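Local structure of glutamine synthetase (Helicobacter pylori, 5ZLI) at residues N244-K249 / S375-A380; T264-P269 / S325-K330. The protein is a type I-beta glutamine synthetase, a twelve-subunit enzyme whose chain joins a beta-grasp domain to a larger catalytic domain. One frame throughout, in Å; residues are numbered along the deposited sequence.

Contact 1 (N244-K249 / S375-A380); sequences NVQKLK and SNPYLA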
loop_
_atom_site.group_PDB
_atom_site.type_symbol
_atom_site.label_atom_id
_atom_site.label_comp_id
_atom_site.label_asym_id
_atom_site.label_seq_id
_atom_site.Cartn_x
_atom_site.Cartn_y
_atom_site.Cartn_z
ATOM N N ASN B 244 33.625 39.606 9.153
ATOM C CA ASN B 244 32.205 39.598 9.459
ATOM C C ASN B 244 31.448 38.793 8.431
ATOM O O ASN B 244 30.409 38.214 8.745
ATOM C CB ASN B 244 31.645 41.021 9.487
ATOM C CG ASN B 244 32.122 41.813 10.663
ATOM O OD1 ASN B 244 32.446 41.259 11.711
ATOM N ND2 ASN B 244 32.170 43.119 10.502
ATOM N N VAL B 245 31.991 38.697 7.221
ATOM C CA VAL B 245 31.388 37.848 6.209
ATOM C C VAL B 245 31.416 36.394 6.660
ATOM O O VAL B 245 30.396 35.701 6.593
ATOM C CB VAL B 245 32.086 38.063 4.859
ATOM C CG1 VAL B 245 31.733 36.952 3.856
ATOM C CG2 VAL B 245 31.749 39.472 4.320
ATOM N N GLN B 246 32.566 35.912 7.165
ATOM C CA GLN B 246 32.609 34.548 7.714
ATOM C C GLN B 246 31.556 34.338 8.806
ATOM O O GLN B 246 30.841 33.334 8.800
ATOM C CB GLN B 246 34.002 34.186 8.264
ATOM C CG GLN B 246 35.133 34.055 7.246
ATOM C CD GLN B 246 34.835 33.096 6.078
ATOM O OE1 GLN B 246 34.099 33.451 5.159
ATOM N NE2 GLN B 246 35.359 31.869 6.143
ATOM N N LYS B 247 31.453 35.273 9.760
ATOM C CA LYS B 247 30.440 35.165 10.818
ATOM C C LYS B 247 29.026 35.135 10.231
ATOM O O LYS B 247 28.228 34.254 10.566
ATOM C CB LYS B 247 30.561 36.321 11.809
ATOM C CG LYS B 247 31.794 36.380 12.690
ATOM C CD LYS B 247 31.484 37.362 13.859
ATOM C CE LYS B 247 32.723 37.827 14.610
ATOM N NZ LYS B 247 32.413 38.707 15.747
ATOM N N LEU B 248 28.683 36.143 9.415
ATOM C CA LEU B 248 27.389 36.215 8.738
ATOM C C LEU B 248 27.013 34.917 8.012
ATOM O O LEU B 248 25.886 34.422 8.167
ATOM C CB LEU B 248 27.398 37.400 7.762
ATOM C CG LEU B 248 26.293 37.858 6.782
ATOM C CD1 LEU B 248 26.171 37.037 5.500
ATOM C CD2 LEU B 248 24.978 37.845 7.453
ATOM N N LYS B 249 27.921 34.368 7.184
ATOM C CA LYS B 249 27.620 33.105 6.492
ATOM C C LYS B 249 27.267 31.994 7.484
ATOM O O LYS B 249 26.245 31.317 7.346
ATOM C CB LYS B 249 28.797 32.684 5.594
ATOM C CG LYS B 249 28.939 33.463 4.251
ATOM C CD LYS B 249 30.176 32.992 3.476
ATOM C CE LYS B 249 30.475 33.875 2.235
ATOM N NZ LYS B 249 31.789 33.569 1.517
ATOM N N SER B 375 33.455 33.492 -3.358
ATOM C CA SER B 375 34.798 34.006 -3.202
ATOM C C SER B 375 35.266 33.881 -1.757
ATOM O O SER B 375 34.492 34.064 -0.814
ATOM C CB SER B 375 34.814 35.464 -3.650
ATOM O OG SER B 375 33.877 36.202 -2.880
ATOM N N ASN B 376 36.559 33.653 -1.587
ATOM C CA ASN B 376 37.125 33.820 -0.265
ATOM C C ASN B 376 37.164 35.307 0.025
ATOM O O ASN B 376 37.900 36.040 -0.660
ATOM C CB ASN B 376 38.524 33.217 -0.163
ATOM C CG ASN B 376 39.073 33.204 1.277
ATOM O OD1 ASN B 376 38.941 34.178 2.040
ATOM N ND2 ASN B 376 39.685 32.089 1.649
ATOM N N PRO B 377 36.400 35.788 1.013
ATOM C CA PRO B 377 36.362 37.237 1.303
ATOM C C PRO B 377 37.733 37.863 1.567
ATOM O O PRO B 377 37.970 39.016 1.178
ATOM C CB PRO B 377 35.456 37.310 2.543
ATOM C CG PRO B 377 35.486 35.927 3.116
ATOM C CD PRO B 377 35.581 35.011 1.946
ATOM N N TYR B 378 38.644 37.137 2.210
ATOM C CA TYR B 378 39.977 37.679 2.432
ATOM C C TYR B 378 40.683 37.929 1.107
ATOM O O TYR B 378 41.069 39.065 0.789
ATOM C CB TYR B 378 40.765 36.735 3.332
ATOM C CG TYR B 378 40.080 36.546 4.651
ATOM C CD1 TYR B 378 40.110 37.554 5.609
ATOM C CD2 TYR B 378 39.408 35.367 4.950
ATOM C CE1 TYR B 378 39.480 37.408 6.827
ATOM C CE2 TYR B 378 38.785 35.213 6.172
ATOM C CZ TYR B 378 38.828 36.248 7.103
ATOM O OH TYR B 378 38.203 36.107 8.296
ATOM N N LEU B 379 40.791 36.880 0.289
ATOM C CA LEU B 379 41.467 36.986 -0.997
ATOM C C LEU B 379 40.757 37.997 -1.882
ATOM O O LEU B 379 41.395 38.898 -2.428
ATOM C CB LEU B 379 41.527 35.602 -1.670
ATOM C CG LEU B 379 42.186 34.395 -0.941
ATOM C CD1 LEU B 379 42.332 33.214 -1.868
ATOM C CD2 LEU B 379 43.544 34.699 -0.325
ATOM N N ALA B 380 39.424 37.930 -1.945
ATOM C CA ALA B 380 38.662 38.886 -2.746
ATOM C C ALA B 380 38.977 40.328 -2.328
ATOM O O ALA B 380 39.379 41.163 -3.160
ATOM C CB ALA B 380 37.159 38.605 -2.640
#

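Contact 2 (T264-P269 / S325-K330); sequences TFMPKP and STNSYK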
loop_
_atom_site.group_PDB
_atom_site.type_symbol
_atom_site.label_atom_id
_atom_site.label_comp_id
_atom_site.label_asym_id
_atom_site.label_seq_id
_atom_site.Cartn_x
_atom_site.Cartn_y
_atom_site.Cartn_z
ATOM N N THR B 264 22.257 28.711 1.542
ATOM C CA THR B 264 23.407 28.733 0.636
ATOM C C THR B 264 23.687 30.167 0.229
ATOM O O THR B 264 22.756 30.966 0.067
ATOM C CB THR B 264 23.229 27.897 -0.659
ATOM O OG1 THR B 264 24.248 28.250 -1.626
ATOM C CG2 THR B 264 21.904 28.134 -1.279
ATOM N N PHE B 265 24.973 30.494 0.091
ATOM C CA PHE B 265 25.329 31.739 -0.565
ATOM C C PHE B 265 25.846 31.532 -1.992
ATOM O O PHE B 265 26.380 32.487 -2.576
ATOM C CB PHE B 265 26.349 32.497 0.246
ATOM C CG PHE B 265 25.848 32.994 1.572
ATOM C CD1 PHE B 265 25.668 32.128 2.629
ATOM C CD2 PHE B 265 25.667 34.339 1.796
ATOM C CE1 PHE B 265 25.282 32.596 3.842
ATOM C CE2 PHE B 265 25.281 34.801 3.012
ATOM C CZ PHE B 265 25.088 33.947 4.030
ATOM N N MET B 266 25.612 30.340 -2.598
ATOM C CA MET B 266 26.152 30.038 -3.930
ATOM C C MET B 266 25.557 30.953 -5.005
ATOM O O MET B 266 24.365 31.269 -4.971
ATOM C CB MET B 266 25.916 28.559 -4.300
ATOM C CG MET B 266 24.499 28.145 -4.706
ATOM S SD MET B 266 24.291 26.361 -5.025
ATOM C CE MET B 266 25.219 26.192 -6.511
ATOM N N PRO B 267 26.355 31.350 -5.999
ATOM C CA PRO B 267 25.916 32.415 -6.933
ATOM C C PRO B 267 24.622 32.146 -7.706
ATOM O O PRO B 267 23.823 33.067 -7.836
ATOM C CB PRO B 267 27.133 32.572 -7.858
ATOM C CG PRO B 267 28.269 32.038 -7.086
ATOM C CD PRO B 267 27.748 30.964 -6.222
ATOM N N LYS B 268 24.418 30.960 -8.301
ATOM C CA LYS B 268 23.246 30.700 -9.149
ATOM C C LYS B 268 22.659 29.301 -8.921
ATOM O O LYS B 268 22.949 28.357 -9.664
ATOM C CB LYS B 268 23.622 30.907 -10.618
ATOM C CG LYS B 268 22.476 30.913 -11.617
ATOM C CD LYS B 268 21.766 32.253 -11.632
ATOM C CE LYS B 268 21.152 32.528 -12.963
ATOM N NZ LYS B 268 20.377 33.757 -12.833
ATOM N N PRO B 269 21.799 29.133 -7.892
ATOM C CA PRO B 269 21.133 27.829 -7.695
ATOM C C PRO B 269 19.926 27.583 -8.580
ATOM O O PRO B 269 19.590 26.433 -8.860
ATOM C CB PRO B 269 20.696 27.870 -6.229
ATOM C CG PRO B 269 20.521 29.314 -5.931
ATOM C CD PRO B 269 21.592 30.033 -6.734
ATOM N N SER B 325 34.257 30.288 -8.434
ATOM C CA SER B 325 33.669 29.005 -8.786
ATOM C C SER B 325 33.105 29.110 -10.183
ATOM O O SER B 325 32.770 30.191 -10.665
ATOM C CB SER B 325 32.544 28.600 -7.851
ATOM O OG SER B 325 31.506 29.539 -7.937
ATOM N N THR B 326 32.994 27.973 -10.836
ATOM C CA THR B 326 32.302 27.986 -12.106
ATOM C C THR B 326 30.841 28.394 -11.943
ATOM O O THR B 326 30.216 28.916 -12.880
ATOM C CB THR B 326 32.473 26.636 -12.730
ATOM O OG1 THR B 326 32.224 25.670 -11.701
ATOM C CG2 THR B 326 33.883 26.531 -13.231
ATOM N N ASN B 327 30.274 28.152 -10.772
ATOM C CA ASN B 327 28.902 28.562 -10.572
ATOM C C ASN B 327 28.779 30.082 -10.621
ATOM O O ASN B 327 27.711 30.618 -10.942
ATOM C CB ASN B 327 28.392 28.039 -9.249
ATOM C CG ASN B 327 26.936 28.137 -9.166
ATOM O OD1 ASN B 327 26.376 28.868 -8.346
ATOM N ND2 ASN B 327 26.275 27.392 -10.036
ATOM N N SER B 328 29.850 30.794 -10.299
ATOM C CA SER B 328 29.828 32.245 -10.441
ATOM C C SER B 328 29.428 32.666 -11.840
ATOM O O SER B 328 28.657 33.612 -12.019
ATOM C CB SER B 328 31.183 32.817 -10.094
ATOM O OG SER B 328 31.467 32.489 -8.760
ATOM N N TYR B 329 29.849 31.910 -12.831
ATOM C CA TYR B 329 29.681 32.324 -14.204
ATOM C C TYR B 329 28.321 31.963 -14.775
ATOM O O TYR B 329 27.973 32.467 -15.836
ATOM C CB TYR B 329 30.806 31.727 -15.032
ATOM C CG TYR B 329 32.107 32.263 -14.560
ATOM C CD1 TYR B 329 32.664 33.406 -15.140
ATOM C CD2 TYR B 329 32.752 31.692 -13.477
ATOM C CE1 TYR B 329 33.857 33.931 -14.677
ATOM C CE2 TYR B 329 33.955 32.207 -13.004
ATOM C CZ TYR B 329 34.501 33.320 -13.610
ATOM O OH TYR B 329 35.688 33.814 -13.133
ATOM N N LYS B 330 27.548 31.104 -14.109
ATOM C CA LYS B 330 26.136 30.973 -14.445
ATOM C C LYS B 330 25.327 32.193 -14.041
ATOM O O LYS B 330 24.222 32.386 -14.549
ATOM C CB LYS B 330 25.568 29.717 -13.789
ATOM C CG LYS B 330 26.513 28.540 -13.929
ATOM C CD LYS B 330 26.249 27.785 -15.240
ATOM C CE LYS B 330 27.483 27.009 -15.653
ATOM N NZ LYS B 330 28.065 26.189 -14.581
#

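Contact 1 (N244-K249 / S375-A380)
With chi1 at -67° Q246 starts out opposite its carbonyl carbon, and a bend at chi2 then carries its amide across the ring of P377, the two side chains crossing at about a right angle. K249 runs extended beyond CG, which carries NZ to the start of the other helix, 4.1 Å from P377 CD. P377 is the residue on which V245, Q246 and K249 converge: Q246 OE1 lies 3.5 Å from P377 CG, and V245 CG1 reaches the same CG at 4.0 Å. The CG methylene of Q246 also serves the next residue, standing 3.8 Å from Y378 OH, while the Q246 amide plane is turned 69° from the tyrosine ring. A long side chain with an apolar stem and a polar end suits this place, because Q246 NE2 goes on to bond G36 O. The segments belong to two helices of the catalytic domain, 238-258 and 377-393, and the second presents its first turn. Proline suits the first helical position, where a backbone N-H has no i-4 carbonyl within the helix to bond, and N376 is the N-cap: its OD1 accepts from Y378 N at 3.0 Å, with the donor tilted 15° from the carbonyl plane. Just ahead of that cap, K249 NZ approaches S375 O at 3.6 Å, but its hydrogen bond is to S373 O. V245 also touches A138 and N140 of strand 133-145.

Contact 2 (T264-P269 / S325-K330)
N327 sets its amide against the end of the M266 side chain, the P267 ring and the K268 backbone, crossing M266 at about a right angle and P267 obliquely. Its CG is anti to the backbone N (chi1 -166°), which extends the amide from the weakly bonded helix to the loop. There OD1 accepts from K268 N at 2.9 Å in a nearly straight bond (166°), the donor tilted 32° from the carbonyl plane. One asparagine meets both backbone polar groups of K268, though the bond from ND2 to K268 O is weak (3.5 Å) and ND2 also donates to E474 of the second subunit, which forms a salt bridge with K330. M266 CE and P267 CD also border OD1. The ring of P267 lies over the helix backbone, its CG 3.6 Å from S328 OG, a hydroxyl held by D372. K268 and K330 meet at their CB atoms (3.9 Å); beyond, the K268 chain passes the K330 carbonyl, K268 CE 3.5 Å from K330 O, and its NZ bonds D273 O. The loop 264-269 leaves strand 262-264, which pairs with strand 133-145, and short helix 326-331 faces it, with W466 of helix 448-466 touching K330.

Both contacts lie in the catalytic domain, their centres about 15 Å apart. Along the chain the order is 244-249, 264-269, 325-330, 375-380, so contact 2 is enclosed within the span that contact 1 closes. Helix 238-258 leads through a short turn into strand 262-264 and then the loop of contact 2, and the two sites meet at F265, whose CE2 lies 3.5 Å from L248 CD1. The loop before helix 377-393 joins them again, since S373 holds K249 while D372 and S374 bond the serines of contact 2. Strand 133-145 borders both. Contact 1 lies nearer the chain centre and touches the dodecamer's second subunit only through K249 on C481; contact 2 meets it at many residues.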